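Long-range contacts in putative exported protein (Bordetella pertussis Tohama I, PDB 2PFY), which binds pyroglutamic acid as an extracytoplasmic solute receptor, probably delivering it to a tripartite ATP-independent periplasmic (TRAP) transporter: residues W120-Y126 against M180-T186; V196-A202 against M260-P266. One frame throughout, in Å; residues are numbered along the deposited sequence.

Contact 1. Residues W120-Y126 against M180-T186. With PCA (pyroglutamic acid), chain E.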
# COMPACT_ATOMS: atom_id res chain seq x y z
N TRP A 120 1.64 4.93 0.54
CA TRP A 120 1.52 5.26 -0.88
C TRP A 120 0.85 6.65 -0.97
O TRP A 120 0.29 7.15 0.01
CB TRP A 120 0.59 4.23 -1.55
CG TRP A 120 1.25 2.92 -1.77
CD1 TRP A 120 1.23 1.81 -0.94
CD2 TRP A 120 2.02 2.57 -2.91
NE1 TRP A 120 1.93 0.78 -1.53
CE2 TRP A 120 2.43 1.22 -2.74
CE3 TRP A 120 2.40 3.26 -4.08
CZ2 TRP A 120 3.19 0.55 -3.69
CZ3 TRP A 120 3.18 2.59 -5.03
CH2 TRP A 120 3.56 1.24 -4.83
N PRO A 121 0.92 7.29 -2.16
CA PRO A 121 0.12 8.48 -2.38
C PRO A 121 -1.37 8.10 -2.53
O PRO A 121 -1.71 6.91 -2.60
CB PRO A 121 0.71 9.09 -3.68
CG PRO A 121 2.07 8.36 -3.89
CD PRO A 121 1.78 6.98 -3.32
N PRO A 122 -2.26 9.11 -2.52
CA PRO A 122 -3.69 8.85 -2.67
C PRO A 122 -4.05 8.14 -3.97
O PRO A 122 -3.34 8.31 -4.99
CB PRO A 122 -4.30 10.26 -2.65
CG PRO A 122 -3.29 11.09 -1.86
CD PRO A 122 -1.96 10.54 -2.33
N GLN A 123 -5.12 7.35 -3.97
CA GLN A 123 -5.43 6.49 -5.12
C GLN A 123 -6.35 7.23 -6.10
O GLN A 123 -7.43 7.67 -5.72
CB GLN A 123 -6.12 5.19 -4.67
CG GLN A 123 -5.33 4.41 -3.58
CD GLN A 123 -4.03 3.84 -4.13
OE1 GLN A 123 -2.93 4.37 -3.91
NE2 GLN A 123 -4.15 2.78 -4.86
N GLY A 124 -5.91 7.34 -7.35
CA GLY A 124 -6.76 7.88 -8.45
C GLY A 124 -7.25 6.75 -9.35
O GLY A 124 -6.99 5.55 -9.10
N ILE A 125 -7.97 7.13 -10.40
CA ILE A 125 -8.55 6.18 -11.36
C ILE A 125 -7.93 6.41 -12.72
O ILE A 125 -7.82 7.55 -13.14
CB ILE A 125 -10.11 6.36 -11.44
CG1 ILE A 125 -10.71 5.96 -10.09
CG2 ILE A 125 -10.72 5.47 -12.60
CD1 ILE A 125 -12.16 6.41 -9.80
N TYR A 126 -7.47 5.34 -13.37
CA TYR A 126 -6.87 5.42 -14.70
C TYR A 126 -7.77 4.71 -15.68
O TYR A 126 -8.20 3.59 -15.43
CB TYR A 126 -5.51 4.72 -14.77
CG TYR A 126 -4.39 5.31 -13.92
CD1 TYR A 126 -3.32 5.97 -14.52
CD2 TYR A 126 -4.38 5.15 -12.53
CE1 TYR A 126 -2.24 6.46 -13.76
CE2 TYR A 126 -3.32 5.67 -11.74
CZ TYR A 126 -2.25 6.32 -12.37
OH TYR A 126 -1.21 6.82 -11.61
N MSE A 180 -7.94 1.01 -13.97
CA MSE A 180 -7.41 0.62 -12.65
C MSE A 180 -7.50 1.77 -11.67
O MSE A 180 -7.84 2.92 -12.03
CB MSE A 180 -5.96 0.12 -12.80
CG MSE A 180 -5.02 1.16 -13.35
SE MSE A 180 -3.20 0.56 -13.12
CE MSE A 180 -2.24 2.19 -13.92
N LEU A 181 -7.19 1.44 -10.42
CA LEU A 181 -7.17 2.41 -9.36
C LEU A 181 -5.85 2.22 -8.66
O LEU A 181 -5.53 1.09 -8.22
CB LEU A 181 -8.32 2.18 -8.37
CG LEU A 181 -8.27 3.05 -7.10
CD1 LEU A 181 -9.60 3.75 -6.76
CD2 LEU A 181 -7.81 2.21 -5.89
N THR A 182 -5.07 3.29 -8.59
CA THR A 182 -3.73 3.24 -7.99
C THR A 182 -3.20 4.66 -7.88
O THR A 182 -3.81 5.59 -8.45
CB THR A 182 -2.74 2.28 -8.76
OG1 THR A 182 -1.56 2.06 -7.97
CG2 THR A 182 -2.31 2.82 -10.18
N SER A 183 -2.06 4.82 -7.19
CA SER A 183 -1.47 6.12 -6.98
C SER A 183 -0.79 6.62 -8.25
O SER A 183 -0.49 5.82 -9.20
CB SER A 183 -0.40 6.05 -5.88
OG SER A 183 0.61 5.15 -6.32
N PRO A 184 -0.49 7.92 -8.27
CA PRO A 184 0.39 8.44 -9.32
C PRO A 184 1.82 7.86 -9.21
O PRO A 184 2.55 7.88 -10.21
CB PRO A 184 0.37 9.96 -9.10
CG PRO A 184 0.01 10.14 -7.61
CD PRO A 184 -0.98 9.00 -7.37
N ALA A 185 2.21 7.31 -8.05
CA ALA A 185 3.55 6.68 -7.96
C ALA A 185 3.65 5.44 -8.84
O ALA A 185 4.64 5.26 -9.57
CB ALA A 185 3.89 6.31 -6.51
N THR A 186 2.64 4.57 -8.76
CA THR A 186 2.57 3.38 -9.63
C THR A 186 2.41 3.81 -11.09
O THR A 186 2.99 3.21 -12.00
CB THR A 186 1.43 2.47 -9.19
OG1 THR A 186 1.78 1.88 -7.92
CG2 THR A 186 1.17 1.32 -10.22
N PCA E . 0.29 1.10 -5.79
CA PCA E . 0.09 -0.30 -5.34
CB PCA E . -0.86 -0.32 -4.16
CG PCA E . -1.30 1.10 -3.96
CD PCA E . -0.53 1.90 -4.96
OE PCA E . -0.57 3.13 -5.03
C PCA E . -0.46 -1.14 -6.47
O PCA E . -0.50 -2.38 -6.45
OXT PCA E . -0.89 -0.57 -7.45
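Tyr126 lies along strand 180-182 so that its ring and hydroxyl meet Met180, Thr182 and Ser183. The selenomethionine Met180 places its CE over one ring face, 3.9 Å from the centroid and 14° off the normal, a CH-pi contact, with SE set obliquely in a Met-aromatic pairing. The backbone of Thr182 lies at the ring edge, while its CG2 reaches to 3.4 Å from Tyr126 CE2 on the side that Met180 CE covers. Beyond the edge Tyr126 OH donates to Ser183 O at 2.7 Å from above the carbonyl plane. Gly124 with Thr182 and Tyr126 with Met180 are antiparallel hydrogen-bonded pairs.

Past the strands both segments face pyroglutamic acid and stay in touch, Pro121 CG lying 3.8 Å from Ala185 CB. The Trp120 indole covers one side of the ligand, PCA CD 3.3 Å above its plane. A chi1 of -168° swings Thr182 OG1 opposite the backbone N and to the ligand, where it donates to PCA OXT. Ser183 N and OG both donate to the lactam oxygen PCA OE, and OG also caps helix 184-189, accepting from Thr186 N. The lactam PCA N donates to Thr186 OG1, nearly straight, at 2.7 Å. Arg48, Thr165 and Arg143 also hydrogen-bond the ligand. Lactam N-H, lactam C=O and carboxylate each meet a partner on 180-186, consistent with a pocket selective for a cyclic amide bearing a carboxylate.

Contact 2. Residues V196-A202 against M260-P266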
# COMPACT_ATOMS: atom_id res chain seq x y z
N VAL A 196 -2.74 3.74 -20.64
CA VAL A 196 -3.99 4.40 -20.31
C VAL A 196 -3.90 5.87 -20.70
O VAL A 196 -2.79 6.36 -20.95
CB VAL A 196 -4.39 4.32 -18.81
CG1 VAL A 196 -5.26 3.09 -18.58
CG2 VAL A 196 -3.13 4.38 -17.86
N LYS A 197 -5.04 6.56 -20.75
CA LYS A 197 -5.05 7.96 -21.21
C LYS A 197 -5.55 8.99 -20.22
O LYS A 197 -5.15 10.15 -20.29
CB LYS A 197 -5.87 8.09 -22.51
CG LYS A 197 -5.01 8.00 -23.76
CD LYS A 197 -4.42 6.59 -23.94
CE LYS A 197 -2.94 6.65 -24.38
NZ LYS A 197 -2.19 5.37 -24.18
N TYR A 198 -6.47 8.60 -19.34
CA TYR A 198 -7.08 9.54 -18.38
C TYR A 198 -6.73 9.17 -16.96
O TYR A 198 -6.83 8.01 -16.61
CB TYR A 198 -8.62 9.54 -18.53
CG TYR A 198 -9.02 10.00 -19.90
CD1 TYR A 198 -9.27 11.34 -20.16
CD2 TYR A 198 -9.08 9.10 -20.96
CE1 TYR A 198 -9.61 11.77 -21.45
CE2 TYR A 198 -9.42 9.53 -22.26
CZ TYR A 198 -9.68 10.85 -22.49
OH TYR A 198 -10.03 11.25 -23.79
N TYR A 199 -6.35 10.15 -16.15
CA TYR A 199 -6.14 9.95 -14.72
C TYR A 199 -7.07 10.90 -13.98
O TYR A 199 -7.09 12.09 -14.29
CB TYR A 199 -4.66 10.21 -14.35
CG TYR A 199 -4.43 10.25 -12.86
CD1 TYR A 199 -4.33 9.06 -12.13
CD2 TYR A 199 -4.34 11.48 -12.17
CE1 TYR A 199 -4.13 9.09 -10.75
CE2 TYR A 199 -4.16 11.50 -10.78
CZ TYR A 199 -4.05 10.29 -10.09
OH TYR A 199 -3.88 10.29 -8.72
N TYR A 200 -7.83 10.39 -13.02
CA TYR A 200 -8.73 11.20 -12.22
C TYR A 200 -8.17 11.18 -10.81
O TYR A 200 -7.98 10.09 -10.24
CB TYR A 200 -10.20 10.65 -12.26
CG TYR A 200 -10.76 10.66 -13.69
CD1 TYR A 200 -11.36 11.82 -14.20
CD2 TYR A 200 -10.59 9.56 -14.54
CE1 TYR A 200 -11.80 11.86 -15.52
CE2 TYR A 200 -11.02 9.59 -15.83
CZ TYR A 200 -11.63 10.74 -16.32
OH TYR A 200 -12.05 10.76 -17.63
N ASP A 201 -7.94 12.37 -10.25
CA ASP A 201 -7.31 12.57 -8.94
C ASP A 201 -8.38 12.30 -7.87
O ASP A 201 -8.88 13.21 -7.21
CB ASP A 201 -6.75 14.01 -8.87
CG ASP A 201 -5.92 14.29 -7.59
OD1 ASP A 201 -5.78 13.39 -6.73
OD2 ASP A 201 -5.39 15.43 -7.44
N ALA A 202 -8.76 11.02 -7.73
CA ALA A 202 -9.86 10.63 -6.86
C ALA A 202 -9.56 10.78 -5.37
O ALA A 202 -10.47 11.02 -4.58
CB ALA A 202 -10.29 9.20 -7.16
N MSE A 260 -0.88 12.14 -20.49
CA MSE A 260 -2.16 11.76 -19.87
C MSE A 260 -3.02 12.99 -19.65
O MSE A 260 -2.51 14.07 -19.32
CB MSE A 260 -1.97 11.03 -18.52
CG MSE A 260 -1.26 9.73 -18.65
SE MSE A 260 -1.67 8.53 -17.13
CE MSE A 260 -3.57 8.15 -17.54
N SER A 261 -4.32 12.83 -19.82
CA SER A 261 -5.20 13.85 -19.34
C SER A 261 -5.26 13.68 -17.82
O SER A 261 -5.55 12.60 -17.33
CB SER A 261 -6.58 13.71 -20.00
OG SER A 261 -7.51 14.52 -19.32
N VAL A 262 -4.92 14.72 -17.08
CA VAL A 262 -5.06 14.65 -15.61
C VAL A 262 -6.21 15.52 -15.21
O VAL A 262 -6.21 16.72 -15.51
CB VAL A 262 -3.74 15.04 -14.86
CG1 VAL A 262 -4.01 15.28 -13.36
CG2 VAL A 262 -2.70 13.94 -15.05
N GLU A 263 -7.19 14.93 -14.54
CA GLU A 263 -8.41 15.64 -14.15
C GLU A 263 -8.80 15.51 -12.69
O GLU A 263 -8.45 14.52 -12.03
CB GLU A 263 -9.55 15.19 -15.07
CG GLU A 263 -9.46 15.90 -16.43
CD GLU A 263 -10.53 15.51 -17.36
OE1 GLU A 263 -10.52 14.36 -17.82
OE2 GLU A 263 -11.40 16.35 -17.65
N PRO A 264 -9.52 16.52 -12.15
CA PRO A 264 -10.03 16.33 -10.81
C PRO A 264 -11.13 15.27 -10.84
O PRO A 264 -11.52 14.79 -11.90
CB PRO A 264 -10.64 17.70 -10.44
CG PRO A 264 -10.30 18.62 -11.54
CD PRO A 264 -9.90 17.83 -12.73
N LEU A 265 -11.60 14.90 -9.67
CA LEU A 265 -12.60 13.87 -9.55
C LEU A 265 -13.95 14.48 -10.00
O LEU A 265 -14.36 15.52 -9.47
CB LEU A 265 -12.67 13.40 -8.09
CG LEU A 265 -13.67 12.28 -7.78
CD1 LEU A 265 -13.36 11.06 -8.64
CD2 LEU A 265 -13.69 11.92 -6.31
N PRO A 266 -14.62 13.85 -10.99
CA PRO A 266 -15.94 14.36 -11.43
C PRO A 266 -17.03 14.25 -10.33
O PRO A 266 -16.99 13.32 -9.51
CB PRO A 266 -16.29 13.45 -12.62
CG PRO A 266 -15.03 12.81 -13.04
CD PRO A 266 -14.19 12.67 -11.78
O HOH W 1 -8.49 12.71 -17.10
O HOH W 2 -12.64 13.14 -18.66
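Tyr199 and Val262 stand side by side across a parallel strand pair, 198-201 with 261-264, at the edge of a four-stranded mixed sheet. Val262 CG1 meets the edge of the Tyr199 ring at 4.0 Å, and both side chains lean on Leu255 of helix 223-257. Four backbone bonds join the strands, from Ser261 N to Lys197 O at one end to Asp201 N to Glu263 O at the other. Beside Tyr199, the selenomethionine Met260 bends at chi3 (69°), which turns its CE against the backbone of Tyr198, and 3.8 Å from Val196 CG2. On the same face as Tyr199, Asp201 OD2 forms a salt bridge with Arg249.

The other face of the sheet is more polar. Tyr200 and Glu263 run alongside each other, ring and carboxylate planes 34° apart, with Pro266 CD 3.8 Å from Tyr200 CD1. Further out, Tyr200 OH is hydrogen-bonded to Val131 N. On the far side of 198-201, Lys197 and Tyr198 both face Thr127, a classic beta bulge. Water joins the phenol to the acid: one molecule donates to Glu263 OE1 at 2.6 Å and lies 2.7 Å from Tyr200 OH.

Overall arrangement
Contact 1 and contact 2 belong to one four-stranded mixed sheet, in the order 180-182, 124-127, 198-201, 261-264, so each pairs an outermost strand with an inner one. The inner strands join them: Ile125 O lies 2.8 Å from Tyr200 N, a probable hydrogen bond, and the Tyr126 and Tyr199 rings meet edge-to-face. Helix 223-257 packs against residues of both. Contact 1 is wholly buried, antiparallel, and turns Thr182, Ser183 and Thr186 toward pyroglutamic acid. Contact 2, its centre about 10 Å away and farther from the middle of the chain, is parallel and partly exposed; there water bridges polar side chains, and no residue belongs to the ligand pocket.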